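Long-range contact in 2-hydroxy-3-oxopropionate reductase (PDB 4DLL), which probably catalyses the reversible NAD(P)H-dependent reduction of 2-hydroxy-3-oxopropionate (tartronate semialdehyde) to glycerate: residues A[210-218]-A[306-314]. Numbering follows the deposited sequence.
Sequences IGAVAEALL and QSGLFVELA
Leu218 lies against Phe310 and Ala314 where the C-terminal helix 309-315 packs on the long helix 194-222 of the all-helical C-terminal domain; the axes of segments 210-218 and 309-314 approach to 9.1 Å at 45°. Followed outward from CB, Leu218 first meets the ring through CG, 3.9 Å from Phe310 CE2. CD1 then reaches over one ring face in a CH-pi contact, 4.2 Å from the Phe310 centroid and offset toward the rim, and also lies 3.7 Å from Ala314 N, while CD2 touches both Phe310 CZ and Ala314 CB. An alanine in place of Leu218 would probably leave that ring face without this methyl cover and remove the methyl that touches Ala314 CB. With CG anti to the backbone N (chi1 -174°), the Phe310 ring also brings CD2 to 3.8 Å from Ala214 CB. Leu313 is a knob in the hole formed by Gly211, Ala214, Glu215 and Leu218. Closer to the 3-10 turn, Leu309 CD2 rests 3.6 Å from Gly211 CA, and Ile210 CD1 abuts Gln306 CG. Glu215 OE2 hydrogen-bonds Thr286 OG1 of the second subunit, so this helix serves the dimer interface too. With no polar bond between the segments, their fit depends on the shapes of interlocking, largely apolar side chains.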
loop_
_atom_site.group_PDB
_atom_site.type_symbol
_atom_site.label_atom_id
_atom_site.label_comp_id
_atom_site.label_asym_id
_atom_site.label_seq_id
_atom_site.Cartn_x
_atom_site.Cartn_y
_atom_site.Cartn_z
ATOM N N ILE A 210 -0.175 2.968 -6.609
ATOM C CA ILE A 210 0.471 2.842 -7.889
ATOM C C ILE A 210 1.468 3.975 -8.157
ATOM O O ILE A 210 2.628 3.707 -8.478
ATOM C CB ILE A 210 -0.607 2.729 -8.991
ATOM C CG1 ILE A 210 -1.121 1.307 -9.039
ATOM C CG2 ILE A 210 -0.051 2.979 -10.372
ATOM C CD1 ILE A 210 -2.440 1.180 -9.951
ATOM N N GLY A 211 1.027 5.215 -8.024
ATOM C CA GLY A 211 1.892 6.376 -8.233
ATOM C C GLY A 211 2.983 6.518 -7.174
ATOM O O GLY A 211 4.131 6.828 -7.489
ATOM N N ALA A 212 2.649 6.263 -5.917
ATOM C CA ALA A 212 3.673 6.239 -4.890
ATOM C C ALA A 212 4.799 5.202 -5.225
ATOM O O ALA A 212 5.977 5.405 -4.944
ATOM C CB ALA A 212 3.025 5.885 -3.566
ATOM N N VAL A 213 4.417 4.068 -5.753
ATOM C CA VAL A 213 5.377 3.043 -6.009
ATOM C C VAL A 213 6.167 3.417 -7.302
ATOM O O VAL A 213 7.322 3.113 -7.399
ATOM C CB VAL A 213 4.714 1.666 -6.063
ATOM C CG1 VAL A 213 5.599 0.643 -6.830
ATOM C CG2 VAL A 213 4.328 1.179 -4.629
ATOM N N ALA A 214 5.550 4.093 -8.263
ATOM C CA ALA A 214 6.258 4.372 -9.496
ATOM C C ALA A 214 7.261 5.456 -9.136
ATOM O O ALA A 214 8.436 5.373 -9.505
ATOM C CB ALA A 214 5.307 4.839 -10.593
ATOM N N GLU A 215 6.799 6.444 -8.379
ATOM C CA GLU A 215 7.649 7.552 -8.035
ATOM C C GLU A 215 8.852 7.222 -7.152
ATOM O O GLU A 215 9.933 7.773 -7.347
ATOM C CB GLU A 215 6.852 8.642 -7.399
ATOM C CG GLU A 215 7.728 9.810 -7.087
ATOM C CD GLU A 215 6.945 11.056 -7.065
ATOM O OE1 GLU A 215 6.438 11.381 -8.143
ATOM O OE2 GLU A 215 6.820 11.663 -5.981
ATOM N N ALA A 216 8.677 6.316 -6.193
ATOM C CA ALA A 216 9.788 5.920 -5.389
ATOM C C ALA A 216 10.773 5.003 -6.128
ATOM O O ALA A 216 11.974 5.092 -5.914
ATOM C CB ALA A 216 9.331 5.364 -4.026
ATOM N N LEU A 217 10.272 4.169 -7.020
ATOM C CA LEU A 217 11.138 3.284 -7.765
ATOM C C LEU A 217 11.923 4.038 -8.818
ATOM O O LEU A 217 13.057 3.653 -9.145
ATOM C CB LEU A 217 10.368 2.165 -8.440
ATOM C CG LEU A 217 9.712 1.121 -7.531
ATOM C CD1 LEU A 217 9.076 0.021 -8.407
ATOM C CD2 LEU A 217 10.687 0.565 -6.509
ATOM N N LEU A 218 11.302 5.061 -9.385
ATOM C CA LEU A 218 12.032 5.899 -10.314
ATOM C C LEU A 218 13.087 6.758 -9.599
ATOM O O LEU A 218 14.196 6.887 -10.075
ATOM C CB LEU A 218 11.089 6.761 -11.155
ATOM C CG LEU A 218 10.398 5.980 -12.274
ATOM C CD1 LEU A 218 8.998 6.517 -12.531
ATOM C CD2 LEU A 218 11.247 6.018 -13.546
ATOM N N GLN A 306 -3.215 -0.222 -15.587
ATOM C CA GLN A 306 -3.184 0.811 -14.528
ATOM C C GLN A 306 -1.753 1.170 -13.996
ATOM O O GLN A 306 -1.481 2.329 -13.679
ATOM C CB GLN A 306 -4.197 0.486 -13.412
ATOM C CG GLN A 306 -3.981 -0.869 -12.772
ATOM C CD GLN A 306 -5.159 -1.360 -11.891
ATOM O OE1 GLN A 306 -5.296 -2.569 -11.636
ATOM N NE2 GLN A 306 -5.998 -0.426 -11.427
ATOM N N SER A 307 -0.831 0.209 -13.977
ATOM C CA SER A 307 0.540 0.467 -13.540
ATOM C C SER A 307 1.277 1.338 -14.538
ATOM O O SER A 307 2.342 1.884 -14.224
ATOM C CB SER A 307 1.322 -0.825 -13.260
ATOM O OG SER A 307 1.029 -1.805 -14.218
ATOM N N GLY A 308 0.668 1.499 -15.715
ATOM C CA GLY A 308 1.215 2.270 -16.810
ATOM C C GLY A 308 1.390 3.718 -16.432
ATOM O O GLY A 308 1.877 4.508 -17.238
ATOM N N LEU A 309 1.054 4.070 -15.189
ATOM C CA LEU A 309 1.214 5.444 -14.700
ATOM C C LEU A 309 2.673 5.786 -14.475
ATOM O O LEU A 309 3.078 6.950 -14.586
ATOM C CB LEU A 309 0.378 5.688 -13.422
ATOM C CG LEU A 309 0.548 7.006 -12.695
ATOM C CD1 LEU A 309 -0.162 8.115 -13.497
ATOM C CD2 LEU A 309 0.029 6.958 -11.256
ATOM N N PHE A 310 3.438 4.768 -14.128
ATOM C CA PHE A 310 4.882 4.766 -14.236
ATOM C C PHE A 310 5.357 5.487 -15.510
ATOM O O PHE A 310 6.244 6.345 -15.445
ATOM C CB PHE A 310 5.292 3.312 -14.323
ATOM C CG PHE A 310 6.750 3.066 -14.298
ATOM C CD1 PHE A 310 7.470 2.966 -15.496
ATOM C CD2 PHE A 310 7.399 2.816 -13.095
ATOM C CE1 PHE A 310 8.841 2.681 -15.498
ATOM C CE2 PHE A 310 8.766 2.545 -13.067
ATOM C CZ PHE A 310 9.498 2.478 -14.288
ATOM N N VAL A 311 4.764 5.138 -16.658
ATOM C CA VAL A 311 5.195 5.712 -17.931
ATOM C C VAL A 311 5.010 7.231 -17.892
ATOM O O VAL A 311 5.960 7.987 -18.162
ATOM C CB VAL A 311 4.527 5.021 -19.152
ATOM C CG1 VAL A 311 4.960 5.666 -20.436
ATOM C CG2 VAL A 311 4.872 3.541 -19.171
ATOM N N GLU A 312 3.820 7.677 -17.476
ATOM C CA GLU A 312 3.558 9.111 -17.283
ATOM C C GLU A 312 4.645 9.744 -16.448
ATOM O O GLU A 312 5.149 10.799 -16.797
ATOM C CB GLU A 312 2.194 9.349 -16.612
ATOM N N LEU A 313 5.034 9.084 -15.353
ATOM C CA LEU A 313 5.975 9.700 -14.408
ATOM C C LEU A 313 7.454 9.567 -14.794
ATOM O O LEU A 313 8.269 10.451 -14.467
ATOM C CB LEU A 313 5.736 9.223 -12.969
ATOM C CG LEU A 313 4.431 9.555 -12.236
ATOM C CD1 LEU A 313 4.518 8.916 -10.861
ATOM C CD2 LEU A 313 4.198 11.052 -12.101
ATOM N N ALA A 314 7.801 8.470 -15.465
ATOM C CA ALA A 314 9.098 8.396 -16.138
ATOM C C ALA A 314 9.325 9.593 -17.086
ATOM O O ALA A 314 10.264 10.386 -16.857
ATOM C CB ALA A 314 9.277 7.082 -16.870
#